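CEL44C (Paenibacillus polymyxa, PDB 2YIH) probably hydrolyses internal beta-1,4-glucosidic bonds of xyloglucan and cellulose, this chain being the glycoside hydrolase family 44 part of a longer multidomain enzyme. Local coordinates at residues 22-27 and 384-389; 106-111 and 180-185; 227-232 and 278-283; 362-367 and 396-401. The protein carries 8 engineered substitutions. One frame throughout, in Å; residues are numbered along the deposited sequence.

Interaction 1: residues 22-27 and 384-389; sequences PISPYI and DVYMAN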
loop_
_atom_site.group_PDB
_atom_site.type_symbol
_atom_site.label_atom_id
_atom_site.label_comp_id
_atom_site.label_asym_id
_atom_site.label_seq_id
_atom_site.Cartn_x
_atom_site.Cartn_y
_atom_site.Cartn_z
ATOM N N PRO A 22 -7.105 -3.148 -16.878
ATOM C CA PRO A 22 -7.111 -1.824 -16.234
ATOM C C PRO A 22 -6.097 -1.753 -15.101
ATOM O O PRO A 22 -5.902 -2.736 -14.368
ATOM C CB PRO A 22 -8.547 -1.687 -15.720
ATOM C CG PRO A 22 -9.013 -3.139 -15.536
ATOM C CD PRO A 22 -8.337 -3.923 -16.637
ATOM N N ILE A 23 -5.372 -0.649 -15.043
ATOM C CA ILE A 23 -4.461 -0.393 -13.922
ATOM C C ILE A 23 -5.215 0.481 -12.930
ATOM O O ILE A 23 -5.611 1.606 -13.258
ATOM C CB ILE A 23 -3.205 0.381 -14.394
ATOM C CG1 ILE A 23 -2.423 -0.460 -15.396
ATOM C CG2 ILE A 23 -2.323 0.758 -13.176
ATOM C CD1 ILE A 23 -1.299 0.334 -16.141
ATOM N N SER A 24 -5.491 -0.055 -11.735
ATOM C CA SER A 24 -6.184 0.744 -10.722
ATOM C C SER A 24 -5.309 1.927 -10.331
ATOM O O SER A 24 -4.129 1.733 -9.980
ATOM C CB SER A 24 -6.454 -0.123 -9.473
ATOM O OG SER A 24 -7.085 0.707 -8.513
ATOM N N PRO A 25 -5.851 3.155 -10.395
ATOM C CA PRO A 25 -4.968 4.284 -10.101
ATOM C C PRO A 25 -4.541 4.245 -8.661
ATOM O O PRO A 25 -3.576 4.909 -8.302
ATOM C CB PRO A 25 -5.852 5.533 -10.359
ATOM C CG PRO A 25 -7.232 5.041 -10.480
ATOM C CD PRO A 25 -7.175 3.577 -10.870
ATOM N N TYR A 26 -5.242 3.481 -7.815
ATOM C CA TYR A 26 -4.866 3.527 -6.378
ATOM C C TYR A 26 -3.607 2.737 -6.033
ATOM O O TYR A 26 -3.177 2.741 -4.858
ATOM C CB TYR A 26 -6.003 3.066 -5.470
ATOM C CG TYR A 26 -7.316 3.724 -5.790
ATOM C CD1 TYR A 26 -7.401 5.118 -5.972
ATOM C CD2 TYR A 26 -8.467 2.959 -5.944
ATOM C CE1 TYR A 26 -8.627 5.708 -6.320
ATOM C CE2 TYR A 26 -9.690 3.550 -6.230
ATOM C CZ TYR A 26 -9.747 4.920 -6.408
ATOM O OH TYR A 26 -10.958 5.499 -6.733
ATOM N N ILE A 27 -2.986 2.107 -7.038
ATOM C CA ILE A 27 -1.640 1.563 -6.835
ATOM C C ILE A 27 -0.580 2.670 -6.718
ATOM O O ILE A 27 0.555 2.424 -6.280
ATOM C CB ILE A 27 -1.247 0.507 -7.865
ATOM C CG1 ILE A 27 -1.172 1.107 -9.278
ATOM C CG2 ILE A 27 -2.221 -0.673 -7.790
ATOM C CD1 ILE A 27 0.179 1.088 -9.856
ATOM N N ASP A 384 -3.445 -7.075 -10.892
ATOM C CA ASP A 384 -4.778 -7.054 -10.262
ATOM C C ASP A 384 -4.730 -6.585 -8.816
ATOM O O ASP A 384 -5.471 -7.096 -7.970
ATOM C CB ASP A 384 -5.454 -8.440 -10.354
ATOM C CG ASP A 384 -5.640 -8.895 -11.816
ATOM O OD1 ASP A 384 -6.443 -8.271 -12.528
ATOM O OD2 ASP A 384 -4.912 -9.806 -12.269
ATOM N N VAL A 385 -3.802 -5.685 -8.509
ATOM C CA VAL A 385 -3.791 -5.068 -7.183
ATOM C C VAL A 385 -4.609 -3.790 -7.201
ATOM O O VAL A 385 -4.430 -2.940 -8.071
ATOM C CB VAL A 385 -2.339 -4.799 -6.723
ATOM C CG1 VAL A 385 -2.319 -4.052 -5.369
ATOM C CG2 VAL A 385 -1.579 -6.144 -6.641
ATOM N N TYR A 386 -5.566 -3.683 -6.281
ATOM C CA TYR A 386 -6.464 -2.544 -6.253
ATOM C C TYR A 386 -5.815 -1.270 -5.696
ATOM O O TYR A 386 -6.074 -0.168 -6.176
ATOM C CB TYR A 386 -7.672 -2.920 -5.380
ATOM C CG TYR A 386 -8.682 -1.821 -5.133
ATOM C CD1 TYR A 386 -9.349 -1.210 -6.193
ATOM C CD2 TYR A 386 -9.076 -1.496 -3.837
ATOM C CE1 TYR A 386 -10.315 -0.217 -5.978
ATOM C CE2 TYR A 386 -10.053 -0.525 -3.593
ATOM C CZ TYR A 386 -10.697 0.089 -4.663
ATOM O OH TYR A 386 -11.677 1.036 -4.413
ATOM N N MET A 387 -4.996 -1.415 -4.667
ATOM C CA MET A 387 -4.490 -0.243 -3.956
ATOM C C MET A 387 -3.159 -0.625 -3.325
ATOM O O MET A 387 -2.968 -1.788 -2.881
ATOM C CB MET A 387 -5.492 0.241 -2.893
ATOM C CG MET A 387 -5.036 1.487 -2.106
ATOM S SD MET A 387 -6.411 2.014 -1.042
ATOM C CE MET A 387 -7.633 2.574 -2.224
ATOM N N ALA A 388 -2.216 0.324 -3.308
ATOM C CA ALA A 388 -0.914 0.044 -2.687
ATOM C C ALA A 388 -0.382 1.342 -2.142
ATOM O O ALA A 388 -0.462 2.358 -2.819
ATOM C CB ALA A 388 0.107 -0.541 -3.714
ATOM N N ASN A 389 0.200 1.292 -0.943
ATOM C CA ASN A 389 0.611 2.513 -0.217
ATOM C C ASN A 389 2.037 2.329 0.341
ATOM O O ASN A 389 2.286 1.497 1.216
ATOM C CB ASN A 389 -0.389 2.835 0.935
ATOM C CG ASN A 389 -1.804 2.986 0.445
ATOM O OD1 ASN A 389 -2.306 4.127 0.194
ATOM N ND2 ASN A 389 -2.473 1.871 0.283
HETATM O O HOH W 1 -6.497 -5.272 -13.856
HETATM O O HOH W 2 -4.283 -2.660 -10.795
#

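Interaction 2: residues 106-111 and 180-185; sequences SLVTLP and KGYALD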
loop_
_atom_site.group_PDB
_atom_site.type_symbol
_atom_site.label_atom_id
_atom_site.label_comp_id
_atom_site.label_asym_id
_atom_site.label_seq_id
_atom_site.Cartn_x
_atom_site.Cartn_y
_atom_site.Cartn_z
ATOM N N SER A 106 -9.262 8.383 0.187
ATOM C CA SER A 106 -8.780 8.324 1.561
ATOM C C SER A 106 -9.140 6.984 2.183
ATOM O O SER A 106 -10.321 6.631 2.244
ATOM C CB SER A 106 -9.462 9.405 2.433
ATOM O OG SER A 106 -8.971 10.704 2.108
ATOM N N LEU A 107 -8.129 6.310 2.728
ATOM C CA LEU A 107 -8.334 5.108 3.547
ATOM C C LEU A 107 -8.022 5.463 4.985
ATOM O O LEU A 107 -6.908 5.845 5.292
ATOM C CB LEU A 107 -7.375 4.012 3.084
ATOM C CG LEU A 107 -7.315 2.697 3.899
ATOM C CD1 LEU A 107 -8.742 2.059 4.035
ATOM C CD2 LEU A 107 -6.353 1.717 3.221
ATOM N N VAL A 108 -9.029 5.378 5.851
ATOM C CA VAL A 108 -8.919 5.789 7.246
ATOM C C VAL A 108 -9.021 4.554 8.182
ATOM O O VAL A 108 -9.988 3.793 8.151
ATOM C CB VAL A 108 -10.071 6.777 7.553
ATOM C CG1 VAL A 108 -10.136 7.129 9.048
ATOM C CG2 VAL A 108 -9.917 8.064 6.683
ATOM N N THR A 109 -8.031 4.384 9.039
ATOM C CA THR A 109 -8.058 3.267 9.985
ATOM C C THR A 109 -9.000 3.564 11.144
ATOM O O THR A 109 -8.996 4.688 11.688
ATOM C CB THR A 109 -6.636 3.046 10.527
ATOM O OG1 THR A 109 -5.789 2.735 9.412
ATOM C CG2 THR A 109 -6.556 1.864 11.529
ATOM N N LEU A 110 -9.678 2.508 11.600
ATOM C CA LEU A 110 -10.603 2.572 12.760
ATOM C C LEU A 110 -10.028 1.634 13.798
ATOM O O LEU A 110 -9.296 0.694 13.451
ATOM C CB LEU A 110 -11.998 2.082 12.348
ATOM C CG LEU A 110 -12.660 2.971 11.277
ATOM C CD1 LEU A 110 -14.038 2.415 10.968
ATOM C CD2 LEU A 110 -12.782 4.391 11.801
ATOM N N PRO A 111 -10.326 1.880 15.085
ATOM C CA PRO A 111 -9.641 1.092 16.141
ATOM C C PRO A 111 -10.385 -0.228 16.441
ATOM O O PRO A 111 -11.625 -0.227 16.519
ATOM C CB PRO A 111 -9.739 2.012 17.378
ATOM C CG PRO A 111 -11.051 2.776 17.145
ATOM C CD PRO A 111 -11.115 3.012 15.622
ATOM N N LYS A 180 -13.800 7.073 1.457
ATOM C CA LYS A 180 -14.178 5.876 0.708
ATOM C C LYS A 180 -13.853 4.553 1.376
ATOM O O LYS A 180 -14.508 3.542 1.104
ATOM C CB LYS A 180 -13.560 5.932 -0.684
ATOM C CG LYS A 180 -14.345 6.920 -1.576
ATOM C CD LYS A 180 -13.707 7.086 -2.939
ATOM C CE LYS A 180 -14.715 7.614 -3.965
ATOM N NZ LYS A 180 -15.601 8.688 -3.417
ATOM N N GLY A 181 -12.767 4.528 2.146
ATOM C CA GLY A 181 -12.300 3.272 2.732
ATOM C C GLY A 181 -12.025 3.362 4.231
ATOM O O GLY A 181 -11.494 4.362 4.717
ATOM N N TYR A 182 -12.336 2.274 4.946
ATOM C CA TYR A 182 -12.000 2.171 6.370
ATOM C C TYR A 182 -11.273 0.868 6.589
ATOM O O TYR A 182 -11.690 -0.164 6.038
ATOM C CB TYR A 182 -13.250 2.186 7.276
ATOM C CG TYR A 182 -14.013 3.493 7.205
ATOM C CD1 TYR A 182 -13.549 4.627 7.841
ATOM C CD2 TYR A 182 -15.172 3.592 6.437
ATOM C CE1 TYR A 182 -14.221 5.841 7.705
ATOM C CE2 TYR A 182 -15.869 4.797 6.325
ATOM C CZ TYR A 182 -15.417 5.891 7.011
ATOM O OH TYR A 182 -16.076 7.094 6.903
ATOM N N ALA A 183 -10.234 0.900 7.430
ATOM C CA ALA A 183 -9.431 -0.290 7.691
ATOM C C ALA A 183 -9.701 -0.741 9.122
ATOM O O ALA A 183 -9.861 0.102 10.036
ATOM C CB ALA A 183 -7.896 0.011 7.511
ATOM N N LEU A 184 -9.724 -2.064 9.282
ATOM C CA LEU A 184 -9.959 -2.717 10.560
ATOM C C LEU A 184 -8.630 -2.766 11.342
ATOM O O LEU A 184 -7.970 -3.790 11.413
ATOM C CB LEU A 184 -10.559 -4.128 10.345
ATOM C CG LEU A 184 -11.856 -4.138 9.510
ATOM C CD1 LEU A 184 -12.239 -5.625 9.248
ATOM C CD2 LEU A 184 -13.007 -3.420 10.230
ATOM N N ASP A 185 -8.323 -1.637 11.981
ATOM C CA ASP A 185 -7.109 -1.476 12.800
ATOM C C ASP A 185 -5.863 -1.737 11.910
ATOM O O ASP A 185 -5.890 -1.473 10.694
ATOM C CB ASP A 185 -7.189 -2.393 14.024
ATOM C CG ASP A 185 -6.335 -1.890 15.197
ATOM O OD1 ASP A 185 -5.094 -2.013 15.128
ATOM O OD2 ASP A 185 -6.921 -1.347 16.130
HETATM O O HOH W 3 -12.148 9.095 -0.138
HETATM O O HOH W 4 -4.857 0.228 8.810
#

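Interaction 3: residues 227-232 and 278-283; sequences EVFGPV and LDVFDV. Unlike the reference sequence in segment 227-232: V228 (reference Ile).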
loop_
_atom_site.group_PDB
_atom_site.type_symbol
_atom_site.label_atom_id
_atom_site.label_comp_id
_atom_site.label_asym_id
_atom_site.label_seq_id
_atom_site.Cartn_x
_atom_site.Cartn_y
_atom_site.Cartn_z
ATOM N N GLU A 227 -15.774 1.036 1.704
ATOM C CA GLU A 227 -15.031 -0.210 1.532
ATOM C C GLU A 227 -14.283 -0.533 2.805
ATOM O O GLU A 227 -13.537 0.299 3.310
ATOM C CB GLU A 227 -14.044 -0.059 0.389
ATOM C CG GLU A 227 -14.778 0.147 -0.956
ATOM C CD GLU A 227 -13.820 0.232 -2.126
ATOM O OE1 GLU A 227 -12.884 1.028 -2.064
ATOM O OE2 GLU A 227 -13.918 -0.630 -3.040
ATOM N N VAL A 228 -14.492 -1.740 3.318
ATOM C CA VAL A 228 -13.816 -2.186 4.560
ATOM C C VAL A 228 -12.612 -3.045 4.200
ATOM O O VAL A 228 -12.738 -4.044 3.450
ATOM C CB VAL A 228 -14.818 -2.942 5.486
ATOM C CG1 VAL A 228 -14.083 -3.770 6.588
ATOM C CG2 VAL A 228 -15.840 -1.925 6.073
ATOM N N PHE A 229 -11.457 -2.680 4.760
ATOM C CA PHE A 229 -10.171 -3.328 4.444
ATOM C C PHE A 229 -9.741 -4.132 5.672
ATOM O O PHE A 229 -9.752 -3.589 6.811
ATOM C CB PHE A 229 -9.079 -2.274 4.264
ATOM C CG PHE A 229 -9.138 -1.515 2.967
ATOM C CD1 PHE A 229 -10.290 -0.783 2.613
ATOM C CD2 PHE A 229 -8.034 -1.485 2.140
ATOM C CE1 PHE A 229 -10.327 -0.043 1.417
ATOM C CE2 PHE A 229 -8.032 -0.731 0.962
ATOM C CZ PHE A 229 -9.181 -0.011 0.613
ATOM N N GLY A 230 -9.376 -5.390 5.459
ATOM C CA GLY A 230 -8.822 -6.210 6.554
ATOM C C GLY A 230 -8.046 -7.372 5.983
ATOM O O GLY A 230 -8.240 -7.713 4.828
ATOM N N PRO A 231 -7.261 -8.089 6.820
ATOM C CA PRO A 231 -7.006 -7.843 8.223
ATOM C C PRO A 231 -5.772 -6.987 8.480
ATOM O O PRO A 231 -5.399 -6.817 9.651
ATOM C CB PRO A 231 -6.797 -9.272 8.816
ATOM C CG PRO A 231 -6.668 -10.249 7.564
ATOM C CD PRO A 231 -6.575 -9.295 6.348
ATOM N N VAL A 232 -5.198 -6.380 7.427
ATOM C CA VAL A 232 -4.055 -5.446 7.577
ATOM C C VAL A 232 -2.831 -6.199 8.167
ATOM O O VAL A 232 -2.206 -5.771 9.166
ATOM C CB VAL A 232 -4.434 -4.174 8.440
ATOM C CG1 VAL A 232 -3.490 -3.021 8.125
ATOM C CG2 VAL A 232 -5.904 -3.717 8.137
ATOM N N LEU A 278 -16.394 -7.590 4.151
ATOM C CA LEU A 278 -15.002 -7.395 3.759
ATOM C C LEU A 278 -14.988 -7.015 2.290
ATOM O O LEU A 278 -15.464 -7.786 1.468
ATOM C CB LEU A 278 -14.178 -8.675 3.970
ATOM C CG LEU A 278 -12.706 -8.585 3.535
ATOM C CD1 LEU A 278 -11.908 -7.671 4.499
ATOM C CD2 LEU A 278 -12.117 -9.976 3.491
ATOM N N ASP A 279 -14.406 -5.860 1.955
ATOM C CA ASP A 279 -14.311 -5.439 0.572
ATOM C C ASP A 279 -12.931 -5.661 -0.007
ATOM O O ASP A 279 -12.800 -5.962 -1.194
ATOM C CB ASP A 279 -14.703 -3.967 0.449
ATOM C CG ASP A 279 -16.156 -3.768 0.747
ATOM O OD1 ASP A 279 -16.956 -4.185 -0.131
ATOM O OD2 ASP A 279 -16.479 -3.330 1.874
ATOM N N VAL A 280 -11.893 -5.488 0.825
ATOM C CA VAL A 280 -10.521 -5.511 0.335
ATOM C C VAL A 280 -9.663 -6.286 1.319
ATOM O O VAL A 280 -9.637 -5.951 2.514
ATOM C CB VAL A 280 -9.942 -4.073 0.206
ATOM C CG1 VAL A 280 -8.538 -4.090 -0.423
ATOM C CG2 VAL A 280 -10.911 -3.148 -0.611
ATOM N N PHE A 281 -8.970 -7.288 0.805
ATOM C CA PHE A 281 -8.065 -8.085 1.619
ATOM C C PHE A 281 -6.748 -7.351 1.614
ATOM O O PHE A 281 -6.201 -7.048 0.546
ATOM C CB PHE A 281 -7.924 -9.505 1.065
ATOM C CG PHE A 281 -7.116 -10.410 1.971
ATOM C CD1 PHE A 281 -7.721 -11.050 3.042
ATOM C CD2 PHE A 281 -5.744 -10.569 1.772
ATOM C CE1 PHE A 281 -6.957 -11.862 3.921
ATOM C CE2 PHE A 281 -4.976 -11.370 2.631
ATOM C CZ PHE A 281 -5.590 -12.002 3.719
ATOM N N ASP A 282 -6.292 -6.996 2.822
ATOM C CA ASP A 282 -5.329 -5.912 3.066
ATOM C C ASP A 282 -4.100 -6.540 3.750
ATOM O O ASP A 282 -4.231 -7.137 4.820
ATOM C CB ASP A 282 -6.027 -4.918 4.006
ATOM C CG ASP A 282 -5.168 -3.705 4.377
ATOM O OD1 ASP A 282 -3.928 -3.828 4.409
ATOM O OD2 ASP A 282 -5.741 -2.639 4.671
ATOM N N VAL A 283 -2.954 -6.510 3.069
ATOM C CA VAL A 283 -1.674 -6.960 3.653
ATOM C C VAL A 283 -0.588 -5.871 3.624
ATOM O O VAL A 283 -0.639 -4.924 2.830
ATOM C CB VAL A 283 -1.133 -8.210 2.922
ATOM C CG1 VAL A 283 -2.122 -9.364 3.035
ATOM C CG2 VAL A 283 -0.816 -7.906 1.461
#

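Interaction 4: residues 362-367 and 396-401; sequences GGENDI and GVNNYV. With EDO (1,2-ethanediol), chain J; EDO (1,2-ethanediol), chain O.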
loop_
_atom_site.group_PDB
_atom_site.type_symbol
_atom_site.label_atom_id
_atom_site.label_comp_id
_atom_site.label_asym_id
_atom_site.label_seq_id
_atom_site.Cartn_x
_atom_site.Cartn_y
_atom_site.Cartn_z
ATOM N N GLY A 362 13.216 -0.320 0.560
ATOM C CA GLY A 362 14.424 0.303 1.112
ATOM C C GLY A 362 15.239 1.042 0.031
ATOM O O GLY A 362 14.742 1.315 -1.066
ATOM N N GLY A 363 16.472 1.408 0.356
ATOM C CA GLY A 363 17.298 2.168 -0.604
ATOM C C GLY A 363 16.636 3.470 -1.036
ATOM O O GLY A 363 16.687 3.848 -2.222
ATOM N N GLU A 364 16.080 4.191 -0.059
ATOM C CA GLU A 364 15.187 5.327 -0.324
ATOM C C GLU A 364 15.889 6.439 -1.076
ATOM O O GLU A 364 15.261 7.184 -1.803
ATOM C CB GLU A 364 14.639 5.885 1.005
ATOM C CG GLU A 364 13.765 4.879 1.744
ATOM C CD GLU A 364 14.533 3.893 2.641
ATOM O OE1 GLU A 364 15.783 3.871 2.663
ATOM O OE2 GLU A 364 13.857 3.099 3.306
ATOM N N ASN A 365 17.184 6.614 -0.792
ATOM C CA ASN A 365 17.968 7.660 -1.414
ATOM C C ASN A 365 19.086 7.041 -2.251
ATOM O O ASN A 365 20.168 7.634 -2.423
ATOM C CB ASN A 365 18.507 8.598 -0.334
ATOM C CG ASN A 365 17.422 9.422 0.271
ATOM O OD1 ASN A 365 17.082 9.265 1.458
ATOM N ND2 ASN A 365 16.817 10.247 -0.534
ATOM N N ASP A 366 18.802 5.868 -2.815
ATOM C CA ASP A 366 19.766 5.197 -3.715
ATOM C C ASP A 366 19.093 4.787 -5.015
ATOM O O ASP A 366 17.911 4.448 -5.030
ATOM C CB ASP A 366 20.311 3.930 -3.062
ATOM C CG ASP A 366 21.494 3.343 -3.850
ATOM O OD1 ASP A 366 22.579 3.986 -3.844
ATOM O OD2 ASP A 366 21.344 2.282 -4.506
ATOM N N ILE A 367 19.832 4.852 -6.120
ATOM C CA ILE A 367 19.258 4.457 -7.395
ATOM C C ILE A 367 18.656 3.047 -7.323
ATOM O O ILE A 367 17.643 2.792 -7.977
ATOM C CB ILE A 367 20.329 4.549 -8.540
ATOM C CG1 ILE A 367 19.740 4.272 -9.940
ATOM C CG2 ILE A 367 21.514 3.633 -8.242
ATOM C CD1 ILE A 367 18.561 5.164 -10.330
ATOM N N GLY A 396 12.689 11.927 6.602
ATOM C CA GLY A 396 13.233 12.984 5.715
ATOM C C GLY A 396 12.995 12.624 4.264
ATOM O O GLY A 396 12.106 11.821 3.967
ATOM N N VAL A 397 13.772 13.200 3.344
ATOM C CA VAL A 397 13.490 12.924 1.914
ATOM C C VAL A 397 13.725 11.447 1.580
ATOM O O VAL A 397 14.538 10.775 2.206
ATOM C CB VAL A 397 14.298 13.825 0.957
ATOM C CG1 VAL A 397 13.940 15.299 1.194
ATOM C CG2 VAL A 397 15.784 13.580 1.098
ATOM N N ASN A 398 12.950 10.945 0.629
ATOM C CA ASN A 398 13.180 9.608 0.064
ATOM C C ASN A 398 13.244 9.852 -1.450
ATOM O O ASN A 398 12.331 9.515 -2.198
ATOM C CB ASN A 398 12.007 8.666 0.377
ATOM C CG ASN A 398 11.939 8.218 1.866
ATOM O OD1 ASN A 398 12.697 8.702 2.779
ATOM N ND2 ASN A 398 10.993 7.337 2.136
ATOM N N ASN A 399 14.374 10.381 -1.879
ATOM C CA ASN A 399 14.459 11.017 -3.197
ATOM C C ASN A 399 14.213 10.044 -4.331
ATOM O O ASN A 399 13.608 10.415 -5.319
ATOM C CB ASN A 399 15.824 11.679 -3.398
ATOM C CG ASN A 399 15.982 12.928 -2.557
ATOM O OD1 ASN A 399 15.066 13.771 -2.471
ATOM N ND2 ASN A 399 17.109 13.015 -1.869
ATOM N N TYR A 400 14.730 8.821 -4.205
ATOM C CA TYR A 400 14.602 7.866 -5.321
ATOM C C TYR A 400 13.259 7.134 -5.329
ATOM O O TYR A 400 12.774 6.713 -6.402
ATOM C CB TYR A 400 15.809 6.930 -5.396
ATOM C CG TYR A 400 16.974 7.519 -6.182
ATOM C CD1 TYR A 400 16.910 7.644 -7.566
ATOM C CD2 TYR A 400 18.104 8.028 -5.511
ATOM C CE1 TYR A 400 17.973 8.167 -8.303
ATOM C CE2 TYR A 400 19.178 8.550 -6.232
ATOM C CZ TYR A 400 19.084 8.669 -7.605
ATOM O OH TYR A 400 20.142 9.196 -8.326
ATOM N N VAL A 401 12.594 7.048 -4.168
ATOM C CA VAL A 401 11.196 6.573 -4.173
ATOM C C VAL A 401 10.302 7.603 -4.850
ATOM O O VAL A 401 9.468 7.263 -5.693
ATOM C CB VAL A 401 10.711 6.233 -2.740
ATOM C CG1 VAL A 401 9.192 5.864 -2.765
ATOM C CG2 VAL A 401 11.525 5.058 -2.218
HETATM C C1 EDO J . 24.988 2.287 -7.230
HETATM O O1 EDO J . 26.382 2.116 -6.983
HETATM C C2 EDO J . 24.537 3.496 -6.434
HETATM O O2 EDO J . 24.785 3.256 -5.046
HETATM C C1 EDO O . 9.864 14.867 7.899
HETATM O O1 EDO O . 11.102 15.494 7.563
HETATM C C2 EDO O . 9.739 13.581 7.097
HETATM O O2 EDO O . 10.270 12.505 7.879
#

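Interaction 1: residues 22-27 and 384-389
S24 OG sits between two backbone groups, donating a 2.7 Å hydrogen bond to Y386 O and taking a weak one from Y26 N. With OG anti to its own backbone N (chi1 178°), the hydroxyl reaches across to a lone pair of Y386 O, in the carbonyl plane; serine suits the place because its short arm ties this carbonyl to the turn S24 to I27, which contains P25. That turn is closed by I27 N bonding S24 O. Further along, Y26 O accepts from A388 N at 3.0 Å, and the CA-H of M387 makes a second, softer contact with the same oxygen.

Y26 and Y386 form an offset edge-to-face pair, ring centroids 5.5 Å apart and planes at 88°. The Y26 edge is directed at the face of Y386, CD2 lying 3.7 Å from Y386 CE1, while the bent end of M387 brings CE against Y26 CB. Y386 OH hydrogen-bonds E227, and K353 makes a cation-pi contact with the Y386 ring. A leucine in place of Y386 would probably leave the Y26 edge without an aromatic partner and E227 without this hydroxyl. Away from the tyrosine pair, I27 CG2 touches V385 O at 3.2 Å and also approaches V385 CG1.

Two waters extend the join, one between P22 O and D384 OD1, the other between S24 N and V385 O. Both direct hydrogen bonds end on main-chain carbonyls, Y386 O and Y26 O, one given by a serine hydroxyl and one by a peptide N, which implies that the approach to barrel strand 29-30 is fixed to the start of strand 387-390 by uncharged groups, with aromatic side chains closing one flank.

Interaction 2: residues 106-111 and 180-185
Main-chain hydrogen bonds join S106, V108 and L110 to G181, A183 and D185, setting L107 to L110 in parallel register with G181 to L184 as neighbouring strands of the (beta/alpha)8 barrel, their short axes crossing at -33°. V108 is held through both its peptide groups: its N gives a nearly straight bond to G181 O at 2.9 Å, and its O receives A183 N from above the carbonyl plane. S106 O takes G181 N, and L110 N reaches A183 O nearly along the C=O axis. The last link, D185 N to L110 O, is weak (126° at the hydrogen), consistent with the inverse gamma turn centred on L184.

Apolar contacts divide between the sheet faces. On the face of L107 and T109, L107 CD1 lies 3.5 Å from G181 C; a side chain at 181 would crowd that methyl, which is why glycine fits. L107 CD1 also meets A183 CB at 4.1 Å, the short alanine methyl meeting the leucine without a clash. On the other face, L110 lays CD1 across Y182 CB at 3.8 Å, and V108 CB stands near Y182 CD1.

Polar side chains act at both ends. S106 OG bonds S99 and H96 at the start; at the C-terminal end T109 OG1, which also bonds L45 O, shares a water with D185 O. The D185 carboxylate turns away to T51, W191 and M112, so this buried acid has several partners.

Y182 and L110 point to the outside, where helices 159-170 and 205-222 pack on them. L107 and A183 face inward to F229 of strand 227-233, while strand 42-45 bonds the other edge of 106-110.

Interaction 3: residues 227-232 and 278-283
F229 lays one ring face over V280, whose CB stands almost above the ring centre, 3.8 Å from the centroid and 10° off the normal. The pair belongs to two adjacent parallel strands of a (beta/alpha)8 barrel, and both side chains point into its interior. The two V280 methyls spread over the same face, CG1 meeting F229 CE2 at 3.7 Å and CG2 lying near CE1 and CZ; a branched residue thus fills the area beside a flat one. At the ring edge, near its plane, comes D282 OD2, 3.6 Å from F229 CD2, with the carboxylate turned steeply against the ring. D282 stretches across with CG anti to its backbone N (chi1 -180°), and its OD1 bonds T357. Reducing F229 to an alanine would remove this ring and is likely to open a gap in the barrel core next to V280, with D282 losing its aromatic neighbour.

D279, just ahead of its strand, joins the two chains through its carboxylate. Its OD2 accepts V228 N at 2.9 Å in a nearly straight bond made on the anti side of the carboxylate, and K220 supplies a salt bridge to the same oxygen. V228 O in turn receives both D279 N and V280 N. Further on, G230 N donates to V280 O at 3.0 Å, and G230 O accepts D282 N from well above its plane. L278 CD1 comes to 3.5 Å from G230 N, and a CB on residue 230 would come up against this methyl.

The peptide bond from G230 to P231 is cis, and P231 CD rests over one face of the F281 ring, 3.6 Å from CE1.

Interaction 4: residues 362-367 and 396-401
Y400 presents the face of its ring to a backbone carbon: I367 CA lies 3.9 Å from the centroid and only 7° off the normal, a CH-pi contact made at the first turn of a helix. I367 N also stands over that face, nearer the rim, and I367 CD1 reaches Y400 CE1 at 3.7 Å. A large flat side chain suits this place, since it offers a face to the main chain of I367 while its CE1 still meets the end of the isoleucine side chain. The OH at its far end bonds the carbonyl of D481.

A hydrogen bond across the contact runs from Y400 N to E364 O at 3.0 Å, with the donor in the carbonyl plane. N398 is at the N-cap position of helix 399-409, and Y400, whose N E364 O accepts, lies in the first turn. E364 and N398 run side by side, CB and CG of the glutamate lying alongside the amide group.

E364 belongs to a type I turn from G363 to D366, closed by D366 N on G363 O. D366 caps the next helix, and its OD1 binds an ethanediol, probably from the crystallisation liquor.

The contact therefore brings together the starts of helices 367-382 and 399-409, beside Y390 of strand 387-390, while F480 of strand 474-481 in the nine-stranded sheet packs on both I367 and Y400.

Three of the contacts belong to the eight-stranded barrel. Interaction 2 joins its third and fourth strands and interaction 3 its fifth and sixth, their centres 9 Å apart and their inner strands neighbours. Both are nested along the chain within interaction 1, which brings the approach to the first strand against the last and so helps close the circle; its centre lies 17 Å from interaction 2 and 14 Å from interaction 3. M387 meets L107 and F229 inside the barrel. Interaction 4, 22 Å from interaction 1 and without touching it, lies after the seventh and eighth strands, where the barrel meets the nine-stranded sheet. The set thus spans barrel core, closure and domain boundary.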